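Local coordinates for aldehyde dehydrogenase family protein (Pseudomonas syringae pv. tomato, PDB 5IUV), which probably oxidises indole-3-acetaldehyde to the auxin indole-3-acetic acid, using NAD+ as the electron acceptor, at residues 86-91 with 131-136; 124-129 with 461-466; 164-167 with 172-175; 178-183 with 481-486. One frame throughout, in Å; residues are numbered along the deposited sequence.

Helix 113-134 is shared by contacts 1 and 2, whose centres lie about 11 Å apart, and helix 170-183 by contacts 3 and 4, about 14 Å apart between centres. The two helices also meet directly: L128 CG is 3.9 Å from C175 SG, which joins contact 2 to contact 3, and S131 CB is 3.5 Å from G179 C, which joins contact 1 to contact 4. Contact 3 lines the NAD pocket. The A483 side chain of contact 4 is about 11 Å from NAD and the M463 side chain of contact 2 about 12 Å. Contact 1, its centre about 18 Å from that of contact 3, lies furthest from the cofactor and borders the second subunit.

Contact 1. Residues 86-91 with 131-136; sequences TMIRFA and SGEAID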
# COMPACT_ATOMS: atom_id res chain seq x y z
N THR A 86 6.34 -17.40 -17.50
CA THR A 86 5.42 -18.09 -18.41
C THR A 86 4.42 -17.11 -19.02
O THR A 86 4.15 -17.17 -20.22
CB THR A 86 4.67 -19.22 -17.68
OG1 THR A 86 5.63 -20.17 -17.20
CG2 THR A 86 3.69 -19.92 -18.61
N MET A 87 3.89 -16.20 -18.21
CA MET A 87 2.92 -15.22 -18.71
C MET A 87 3.55 -14.29 -19.74
O MET A 87 2.91 -13.91 -20.73
CB MET A 87 2.32 -14.40 -17.56
CG MET A 87 1.38 -15.20 -16.63
SD MET A 87 -0.00 -15.98 -17.49
CE MET A 87 -0.93 -14.56 -18.07
N ILE A 88 4.81 -13.93 -19.52
CA ILE A 88 5.54 -13.09 -20.45
C ILE A 88 5.83 -13.84 -21.77
O ILE A 88 5.70 -13.26 -22.85
CB ILE A 88 6.84 -12.56 -19.80
CG1 ILE A 88 6.48 -11.63 -18.64
CG2 ILE A 88 7.71 -11.82 -20.81
CD1 ILE A 88 7.66 -11.26 -17.72
N ARG A 89 6.17 -15.12 -21.69
CA ARG A 89 6.32 -15.94 -22.90
C ARG A 89 4.99 -16.07 -23.65
O ARG A 89 4.97 -16.07 -24.88
CB ARG A 89 6.86 -17.34 -22.57
CG ARG A 89 8.34 -17.37 -22.20
CD ARG A 89 8.89 -18.80 -22.24
NE ARG A 89 8.15 -19.71 -21.37
CZ ARG A 89 8.43 -19.89 -20.08
NH1 ARG A 89 9.43 -19.23 -19.51
NH2 ARG A 89 7.71 -20.74 -19.36
N PHE A 90 3.90 -16.20 -22.90
CA PHE A 90 2.55 -16.28 -23.47
C PHE A 90 2.28 -15.01 -24.27
O PHE A 90 1.86 -15.07 -25.43
CB PHE A 90 1.52 -16.47 -22.34
CG PHE A 90 0.11 -16.83 -22.81
CD1 PHE A 90 -0.18 -17.05 -24.15
CD2 PHE A 90 -0.92 -16.92 -21.88
CE1 PHE A 90 -1.49 -17.37 -24.55
CE2 PHE A 90 -2.22 -17.25 -22.27
CZ PHE A 90 -2.50 -17.47 -23.61
N ALA A 91 2.55 -13.86 -23.66
CA ALA A 91 2.39 -12.59 -24.35
C ALA A 91 3.28 -12.55 -25.59
O ALA A 91 2.87 -12.10 -26.66
CB ALA A 91 2.69 -11.43 -23.43
N SER A 131 0.39 -8.05 -16.48
CA SER A 131 -0.12 -8.83 -15.36
C SER A 131 0.95 -9.79 -14.84
O SER A 131 1.14 -9.92 -13.64
CB SER A 131 -1.37 -9.61 -15.77
OG SER A 131 -2.44 -8.73 -16.08
N GLY A 132 1.64 -10.46 -15.76
CA GLY A 132 2.71 -11.36 -15.40
C GLY A 132 3.82 -10.65 -14.64
O GLY A 132 4.28 -11.14 -13.61
N GLU A 133 4.23 -9.49 -15.15
CA GLU A 133 5.27 -8.67 -14.54
C GLU A 133 4.93 -8.27 -13.10
O GLU A 133 5.82 -8.05 -12.27
CB GLU A 133 5.51 -7.40 -15.35
CG GLU A 133 6.20 -7.59 -16.69
CD GLU A 133 6.07 -6.36 -17.60
OE1 GLU A 133 5.44 -5.36 -17.18
OE2 GLU A 133 6.59 -6.40 -18.73
N ALA A 134 3.63 -8.14 -12.83
CA ALA A 134 3.16 -7.63 -11.54
C ALA A 134 3.17 -8.68 -10.44
O ALA A 134 3.17 -8.33 -9.26
CB ALA A 134 1.75 -7.06 -11.69
N ILE A 135 3.16 -9.96 -10.82
CA ILE A 135 2.96 -11.06 -9.88
C ILE A 135 3.83 -10.95 -8.62
O ILE A 135 3.32 -10.99 -7.50
CB ILE A 135 3.22 -12.42 -10.54
CG1 ILE A 135 2.11 -12.75 -11.54
CG2 ILE A 135 3.31 -13.51 -9.49
CD1 ILE A 135 2.38 -14.04 -12.35
N ASP A 136 5.14 -10.81 -8.80
CA ASP A 136 6.03 -10.80 -7.64
C ASP A 136 6.36 -9.38 -7.17
O ASP A 136 7.30 -9.19 -6.40
CB ASP A 136 7.32 -11.58 -7.94
CG ASP A 136 8.06 -11.06 -9.16
OD1 ASP A 136 7.54 -10.18 -9.87
OD2 ASP A 136 9.17 -11.57 -9.42
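M87 lays its CB against the CA of G132 at 3.7 Å, the base of its side chain resting on bare glycine backbone. This is helix-helix packing between helix 80-96 and helix 113-134, in the helical layer of the aldehyde dehydrogenase fold that also holds helix 170-183. The evidence for a close approach is the 5.1 Å between the CA atoms of M87 and G132, a spacing made possible because the glycine interposes no side chain.

Beside this point the contact is made by side chains. I88 CD1 reaches E133 CG at 4.1 Å, the two chains crossing at about a right angle. The CB of I88 does not itself face helix 113-134; its CG1 branch lies opposite the carbonyl carbon (chi1 -65°) and runs on extended, which carries CD1 across. E133 offers a methylene here, while its carboxylate serves another interface: OE1 forms salt bridges with K137 and K84 of the second subunit, and E133 also packs on E133 of that subunit. One side chain thus divides its apolar and charged parts between an internal contact and a subunit boundary.

Further out, two bends beyond CG turn the thioether of M87 away from G132, and the side chain packs on L128, W75 and S183, while in 131-136 S131 OG is hydrogen-bonded to A127 O one turn earlier. I135 completes the join to helix 170-183, its CD1 lying 3.4 Å from S183 O.

Contact 2. Residues 124-129 with 461-466; sequences GARALS and GDMTAP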
# COMPACT_ATOMS: atom_id res chain seq x y z
N GLY A 124 -3.81 -7.05 -26.20
CA GLY A 124 -3.97 -8.33 -25.54
C GLY A 124 -2.67 -8.82 -24.94
O GLY A 124 -2.62 -9.26 -23.79
N ALA A 125 -1.60 -8.75 -25.73
CA ALA A 125 -0.28 -9.18 -25.29
C ALA A 125 0.15 -8.39 -24.05
O ALA A 125 0.66 -8.95 -23.09
CB ALA A 125 0.73 -9.03 -26.41
N ARG A 126 -0.10 -7.09 -24.10
CA ARG A 126 0.28 -6.18 -23.03
C ARG A 126 -0.45 -6.50 -21.72
O ARG A 126 0.12 -6.38 -20.64
CB ARG A 126 0.00 -4.74 -23.47
CG ARG A 126 0.48 -3.65 -22.54
CD ARG A 126 0.15 -2.27 -23.11
NE ARG A 126 0.63 -2.11 -24.48
CZ ARG A 126 -0.16 -1.86 -25.53
NH1 ARG A 126 -1.47 -1.73 -25.36
NH2 ARG A 126 0.37 -1.74 -26.74
N ALA A 127 -1.71 -6.92 -21.82
CA ALA A 127 -2.44 -7.28 -20.61
C ALA A 127 -1.85 -8.54 -19.98
O ALA A 127 -1.78 -8.64 -18.76
CB ALA A 127 -3.93 -7.49 -20.92
N LEU A 128 -1.41 -9.48 -20.81
CA LEU A 128 -0.82 -10.72 -20.32
C LEU A 128 0.55 -10.48 -19.68
O LEU A 128 0.84 -10.99 -18.60
CB LEU A 128 -0.69 -11.76 -21.45
CG LEU A 128 -1.97 -12.27 -22.11
CD1 LEU A 128 -1.69 -13.39 -23.12
CD2 LEU A 128 -2.96 -12.75 -21.06
N SER A 129 1.41 -9.72 -20.36
CA SER A 129 2.76 -9.51 -19.86
C SER A 129 2.79 -8.55 -18.67
O SER A 129 3.56 -8.75 -17.74
CB SER A 129 3.69 -9.00 -20.97
OG SER A 129 3.20 -7.81 -21.57
N GLY A 461 -5.78 6.28 -20.47
CA GLY A 461 -5.39 5.21 -19.56
C GLY A 461 -4.59 4.13 -20.26
O GLY A 461 -4.58 4.05 -21.49
N ASP A 462 -3.90 3.31 -19.48
CA ASP A 462 -3.17 2.17 -20.02
C ASP A 462 -3.35 1.03 -19.02
O ASP A 462 -4.34 1.01 -18.29
CB ASP A 462 -1.70 2.52 -20.25
CG ASP A 462 -1.04 3.18 -19.04
OD1 ASP A 462 -1.49 2.93 -17.91
OD2 ASP A 462 -0.07 3.95 -19.23
N MET A 463 -2.40 0.10 -18.94
CA MET A 463 -2.57 -1.03 -18.02
C MET A 463 -2.55 -0.63 -16.55
O MET A 463 -2.92 -1.42 -15.68
CB MET A 463 -1.51 -2.10 -18.27
CG MET A 463 -1.84 -3.05 -19.43
SD MET A 463 -3.43 -3.90 -19.26
CE MET A 463 -3.17 -4.87 -17.77
N THR A 464 -2.14 0.60 -16.24
CA THR A 464 -2.07 1.03 -14.84
C THR A 464 -3.41 1.57 -14.35
O THR A 464 -3.56 1.84 -13.16
CB THR A 464 -0.99 2.13 -14.61
OG1 THR A 464 -1.40 3.35 -15.25
CG2 THR A 464 0.37 1.70 -15.13
N ALA A 465 -4.36 1.71 -15.26
CA ALA A 465 -5.65 2.34 -14.95
C ALA A 465 -6.79 1.34 -14.86
O ALA A 465 -7.17 0.76 -15.87
CB ALA A 465 -5.98 3.40 -16.00
N PRO A 466 -7.35 1.16 -13.65
CA PRO A 466 -8.52 0.29 -13.45
C PRO A 466 -9.66 0.75 -14.35
O PRO A 466 -9.84 1.95 -14.53
CB PRO A 466 -8.90 0.49 -11.98
CG PRO A 466 -7.74 1.16 -11.35
CD PRO A 466 -6.97 1.87 -12.41
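M463 reaches from loop 461-466 to helix 113-134, touching R126 and A127. Followed in order, the loop first makes its own framework. D462 opens a type I beta turn that ends at A465, whose N donates to D462 O at 3.1 Å. The carboxylate of D462 adds an Asx turn: OD1 takes a 2.9 Å bond from T464 N (N-H...O angle 160°) on its anti side, somewhat out of the carboxylate plane, and a 2.7 Å bond from T464 OG1 on its syn lone pair. Both donors belong to T464, so OD1 ties together the two residues that flank M463 in sequence.

M463 itself comes next, its CG opposite the carbonyl carbon (chi1 -82°) and the chain then bent twice, so that the thioether curls along the helix. CG meets R126 CG at 3.9 Å; SD lies 3.8 Å from A127 CA and 4.0 Å from A127 CB; CE is also close to A127 CA. Backbone hydrogen bonds between M463 and S480 tie the turn to the loop after strand 474-475.

T464 and P466 then turn to other chains: T464 O accepts from Y139 OH of the second subunit, and P466 O from S492 OG of the third subunit. R126 contributes its aliphatic stem, and its side chain lies about 10 Å from the side chain of D459, which binds indole-3-acetate in a structure of this protein, although that ligand is not bound to this chain here. The touching groups are methylenes, a thioether and an alanine, so the join depends on shape and dispersion, whereas the polar bonds fix the loop's own conformation.

Contact 3. Residues 164-167 with 172-175; sequences IVPW and MMAC. With NAD (nicotinamide-adenine-dinucleotide), chain C.
V165 places CG1 over the backbone of helix 170-183, 4.1 Å from A174 CA and equally far from M173 O, while P166 CD meets M173 CB at 4.1 Å, the P166 and M173 side chains crossing at about a right angle. These spacings are ordinary van der Waals distances. The face turned to NAD is tighter: V165 O accepts from the adenine-ribose hydroxyl O3B of NAD at 2.7 Å, I164 CG2 approaches O4B of the same sugar at 3.2 Å, and P166 CB lies 3.4 Å from O5D. Strand 149-164, this loop and helix 170-183 form the first part of a beta-alpha-beta crossover to the parallel strand 187-191, the Rossmann-like arrangement of aldehyde dehydrogenases, with the cofactor at the strand's C-terminal end. W167 points away from the helix, its CG held between backbone N and carbonyl carbon (chi1 52°). Its NE1 gives a weak bond to the phosphate oxygen O1N, 3.0 Å long but bent to 137°, and the ring of F403 meets the indole with the planes at about 80°. Bends at chi2 and chi3 lead the end of M173 away from the V165-P166 loop, with SD 3.8 Å from C4N of NAD, the nicotinamide carbon that takes up hydride in such enzymes.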
# COMPACT_ATOMS: atom_id res chain seq x y z
N ILE A 164 -16.51 -15.20 -19.44
CA ILE A 164 -17.42 -15.06 -20.56
C ILE A 164 -17.21 -13.68 -21.18
O ILE A 164 -17.39 -12.66 -20.51
CB ILE A 164 -18.89 -15.24 -20.11
CG1 ILE A 164 -19.10 -16.62 -19.49
CG2 ILE A 164 -19.84 -15.06 -21.28
CD1 ILE A 164 -20.44 -16.78 -18.79
N VAL A 165 -16.82 -13.66 -22.45
CA VAL A 165 -16.38 -12.42 -23.10
C VAL A 165 -17.16 -12.13 -24.40
O VAL A 165 -17.76 -13.04 -24.97
CB VAL A 165 -14.86 -12.47 -23.38
CG1 VAL A 165 -14.09 -12.53 -22.06
CG2 VAL A 165 -14.51 -13.66 -24.27
N PRO A 166 -17.16 -10.86 -24.84
CA PRO A 166 -17.95 -10.46 -26.01
C PRO A 166 -17.16 -10.46 -27.30
O PRO A 166 -16.01 -10.89 -27.34
CB PRO A 166 -18.38 -9.04 -25.64
CG PRO A 166 -17.16 -8.51 -24.95
CD PRO A 166 -16.55 -9.69 -24.19
N TRP A 167 -17.77 -9.92 -28.36
CA TRP A 167 -17.20 -10.02 -29.70
C TRP A 167 -16.52 -8.75 -30.21
O TRP A 167 -15.91 -8.77 -31.27
CB TRP A 167 -18.29 -10.44 -30.69
CG TRP A 167 -19.52 -9.57 -30.61
CD1 TRP A 167 -20.68 -9.84 -29.96
CD2 TRP A 167 -19.69 -8.26 -31.19
NE1 TRP A 167 -21.57 -8.81 -30.10
CE2 TRP A 167 -20.98 -7.82 -30.85
CE3 TRP A 167 -18.87 -7.43 -31.96
CZ2 TRP A 167 -21.48 -6.59 -31.26
CZ3 TRP A 167 -19.36 -6.20 -32.36
CH2 TRP A 167 -20.66 -5.79 -32.01
N MET A 172 -8.51 -9.07 -27.02
CA MET A 172 -8.10 -8.14 -25.97
C MET A 172 -8.92 -8.32 -24.70
O MET A 172 -8.35 -8.35 -23.61
CB MET A 172 -8.20 -6.69 -26.44
CG MET A 172 -7.47 -5.74 -25.50
SD MET A 172 -7.65 -3.99 -25.89
CE MET A 172 -7.52 -3.99 -27.66
N MET A 173 -10.25 -8.44 -24.82
CA MET A 173 -11.11 -8.67 -23.66
C MET A 173 -10.81 -10.00 -22.99
O MET A 173 -10.85 -10.10 -21.76
CB MET A 173 -12.60 -8.63 -24.03
CG MET A 173 -13.14 -7.26 -24.41
SD MET A 173 -12.97 -6.02 -23.11
CE MET A 173 -11.58 -5.07 -23.73
N ALA A 174 -10.53 -11.03 -23.78
CA ALA A 174 -10.13 -12.31 -23.22
C ALA A 174 -8.87 -12.13 -22.38
O ALA A 174 -8.78 -12.64 -21.27
CB ALA A 174 -9.90 -13.36 -24.32
N CYS A 175 -7.91 -11.36 -22.90
CA CYS A 175 -6.64 -11.14 -22.22
C CYS A 175 -6.76 -10.27 -20.97
O CYS A 175 -6.02 -10.44 -20.01
CB CYS A 175 -5.63 -10.53 -23.19
SG CYS A 175 -5.04 -11.70 -24.44
PA NAD C . -23.98 -10.29 -24.63
O1A NAD C . -24.46 -9.84 -23.30
O2A NAD C . -25.09 -10.65 -25.60
O5B NAD C . -23.00 -11.52 -24.48
C5B NAD C . -21.66 -11.46 -23.96
C4B NAD C . -21.20 -12.88 -23.77
O4B NAD C . -22.13 -13.56 -22.90
C3B NAD C . -21.06 -13.76 -25.02
O3B NAD C . -19.95 -14.64 -24.90
C2B NAD C . -22.38 -14.54 -25.02
O2B NAD C . -22.28 -15.77 -25.72
C1B NAD C . -22.60 -14.74 -23.52
N9A NAD C . -23.97 -14.97 -23.08
C8A NAD C . -25.13 -14.60 -23.71
N7A NAD C . -26.22 -15.04 -23.13
C5A NAD C . -25.74 -15.73 -22.02
C6A NAD C . -26.40 -16.38 -20.96
N6A NAD C . -27.73 -16.52 -20.87
N1A NAD C . -25.63 -16.92 -19.98
C2A NAD C . -24.30 -16.81 -20.08
N3A NAD C . -23.57 -16.23 -21.04
C4A NAD C . -24.36 -15.69 -21.98
O3 NAD C . -23.10 -9.12 -25.29
PN NAD C . -22.37 -8.94 -26.71
O1N NAD C . -23.43 -8.63 -27.70
O2N NAD C . -21.48 -10.11 -26.94
O5D NAD C . -21.41 -7.69 -26.45
C5D NAD C . -21.88 -6.33 -26.52
C4D NAD C . -22.03 -5.81 -25.11
O4D NAD C . -20.75 -5.87 -24.44
C3D NAD C . -22.46 -4.35 -25.00
O3D NAD C . -23.49 -4.22 -24.03
C2D NAD C . -21.16 -3.66 -24.57
O2D NAD C . -21.30 -2.47 -23.81
C1D NAD C . -20.50 -4.74 -23.68
N1N NAD C . -19.00 -4.50 -23.57
C2N NAD C . -18.55 -4.10 -22.28
C3N NAD C . -17.19 -3.92 -22.06
C7N NAD C . -16.65 -3.43 -20.74
O7N NAD C . -17.44 -2.99 -19.87
N7N NAD C . -15.35 -3.38 -20.60
C4N NAD C . -16.31 -4.12 -23.12
C5N NAD C . -16.78 -4.48 -24.38
C6N NAD C . -18.13 -4.67 -24.58

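Contact 4. Residues 178-183 with 481-486; sequences LGPALS and LHAFDK
F484 keeps its CG opposite the carbonyl carbon (chi1 -77°), a rotation that swings the ring toward helix 170-183, although the CB itself does not face that helix. S183 turns its OG to the side of its own backbone N and back along the helix, leaving CB to face the phenyl group. P180 then sits over one face of the ring: its CB is 4.2 Å from the ring centroid and 24° off the normal, a CH-pi contact displaced toward the CD1-CE1 side of the rim. S183 CB approaches CE2 of F484 obliquely at 3.9 Å. On the flank, P180 CG meets A483 CB at 4.0 Å, so the proline ring bears on two successive residues of 481-486.

The helix is kinked at P180, whose N makes no bond to the preceding turn. Just before it, G179 O is gripped twice by S183: OG donates at 2.7 Å from 36° above the carbonyl plane, and N donates at 3.0 Å from the opposite face. The buried hydroxyl is thereby satisfied within its own helix.

S131 of helix 113-134 touches both P180 and S183. The A483 side chain lies about 8 Å from that of E267, a predicted active-site residue. The arrangement is core packing in the aldehyde dehydrogenase fold, the C-terminal turns of helix 170-183 set against the 481-486 segment that leads into strand 488-496.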
# COMPACT_ATOMS: atom_id res chain seq x y z
N LEU A 178 -7.73 -13.07 -18.73
CA LEU A 178 -6.71 -14.12 -18.59
C LEU A 178 -5.46 -13.64 -17.86
O LEU A 178 -4.85 -14.39 -17.10
CB LEU A 178 -6.31 -14.67 -19.96
CG LEU A 178 -7.35 -15.46 -20.75
CD1 LEU A 178 -6.71 -16.01 -22.02
CD2 LEU A 178 -7.93 -16.57 -19.92
N GLY A 179 -5.07 -12.40 -18.13
CA GLY A 179 -3.88 -11.84 -17.50
C GLY A 179 -3.86 -12.01 -15.99
O GLY A 179 -3.05 -12.77 -15.46
N PRO A 180 -4.75 -11.31 -15.28
CA PRO A 180 -4.82 -11.43 -13.81
C PRO A 180 -5.30 -12.80 -13.32
O PRO A 180 -4.81 -13.27 -12.28
CB PRO A 180 -5.82 -10.32 -13.42
CG PRO A 180 -6.59 -10.04 -14.69
CD PRO A 180 -5.63 -10.25 -15.80
N ALA A 181 -6.22 -13.44 -14.04
CA ALA A 181 -6.77 -14.72 -13.57
C ALA A 181 -5.72 -15.83 -13.59
O ALA A 181 -5.60 -16.59 -12.64
CB ALA A 181 -7.99 -15.13 -14.41
N LEU A 182 -4.95 -15.92 -14.67
CA LEU A 182 -3.90 -16.93 -14.73
C LEU A 182 -2.71 -16.54 -13.85
O LEU A 182 -2.12 -17.40 -13.19
CB LEU A 182 -3.43 -17.14 -16.18
CG LEU A 182 -4.45 -17.76 -17.13
CD1 LEU A 182 -3.95 -17.67 -18.58
CD2 LEU A 182 -4.74 -19.22 -16.74
N SER A 183 -2.38 -15.25 -13.82
CA SER A 183 -1.24 -14.78 -13.03
C SER A 183 -1.39 -15.10 -11.55
O SER A 183 -0.40 -15.40 -10.88
CB SER A 183 -1.04 -13.27 -13.21
OG SER A 183 -0.51 -12.97 -14.49
N LEU A 481 -3.52 -3.33 -10.96
CA LEU A 481 -3.36 -4.35 -9.92
C LEU A 481 -4.71 -4.70 -9.30
O LEU A 481 -4.89 -5.80 -8.76
CB LEU A 481 -2.40 -3.85 -8.84
CG LEU A 481 -1.03 -3.40 -9.35
CD1 LEU A 481 -0.17 -2.87 -8.21
CD2 LEU A 481 -0.33 -4.55 -10.07
N HIS A 482 -5.66 -3.78 -9.39
CA HIS A 482 -6.98 -3.99 -8.80
C HIS A 482 -7.72 -5.15 -9.47
O HIS A 482 -8.57 -5.77 -8.85
CB HIS A 482 -7.81 -2.71 -8.88
CG HIS A 482 -7.31 -1.62 -7.98
ND1 HIS A 482 -7.56 -1.61 -6.62
CD2 HIS A 482 -6.57 -0.52 -8.24
CE1 HIS A 482 -7.00 -0.54 -6.09
NE2 HIS A 482 -6.39 0.14 -7.05
N ALA A 483 -7.38 -5.45 -10.72
CA ALA A 483 -8.01 -6.56 -11.42
C ALA A 483 -7.73 -7.91 -10.75
O ALA A 483 -8.55 -8.82 -10.81
CB ALA A 483 -7.55 -6.60 -12.87
N PHE A 484 -6.57 -8.03 -10.11
CA PHE A 484 -6.17 -9.26 -9.44
C PHE A 484 -7.14 -9.65 -8.33
O PHE A 484 -7.35 -10.83 -8.07
CB PHE A 484 -4.76 -9.14 -8.85
CG PHE A 484 -3.66 -9.26 -9.88
CD1 PHE A 484 -3.57 -8.37 -10.93
CD2 PHE A 484 -2.71 -10.25 -9.77
CE1 PHE A 484 -2.56 -8.49 -11.87
CE2 PHE A 484 -1.70 -10.37 -10.71
CZ PHE A 484 -1.62 -9.49 -11.76
N ASP A 485 -7.75 -8.65 -7.70
CA ASP A 485 -8.63 -8.90 -6.56
C ASP A 485 -9.89 -9.68 -6.94
O ASP A 485 -10.52 -10.27 -6.08
CB ASP A 485 -9.01 -7.57 -5.90
CG ASP A 485 -7.83 -6.90 -5.20
OD1 ASP A 485 -6.82 -7.58 -4.92
OD2 ASP A 485 -7.92 -5.68 -4.93
N LYS A 486 -10.24 -9.70 -8.22
CA LYS A 486 -11.40 -10.47 -8.66
C LYS A 486 -11.14 -11.97 -8.68
O LYS A 486 -12.07 -12.77 -8.78
CB LYS A 486 -11.86 -10.02 -10.05
CG LYS A 486 -12.25 -8.56 -10.12
CD LYS A 486 -12.98 -8.24 -11.41
CE LYS A 486 -12.09 -8.46 -12.62
NZ LYS A 486 -12.66 -7.70 -13.77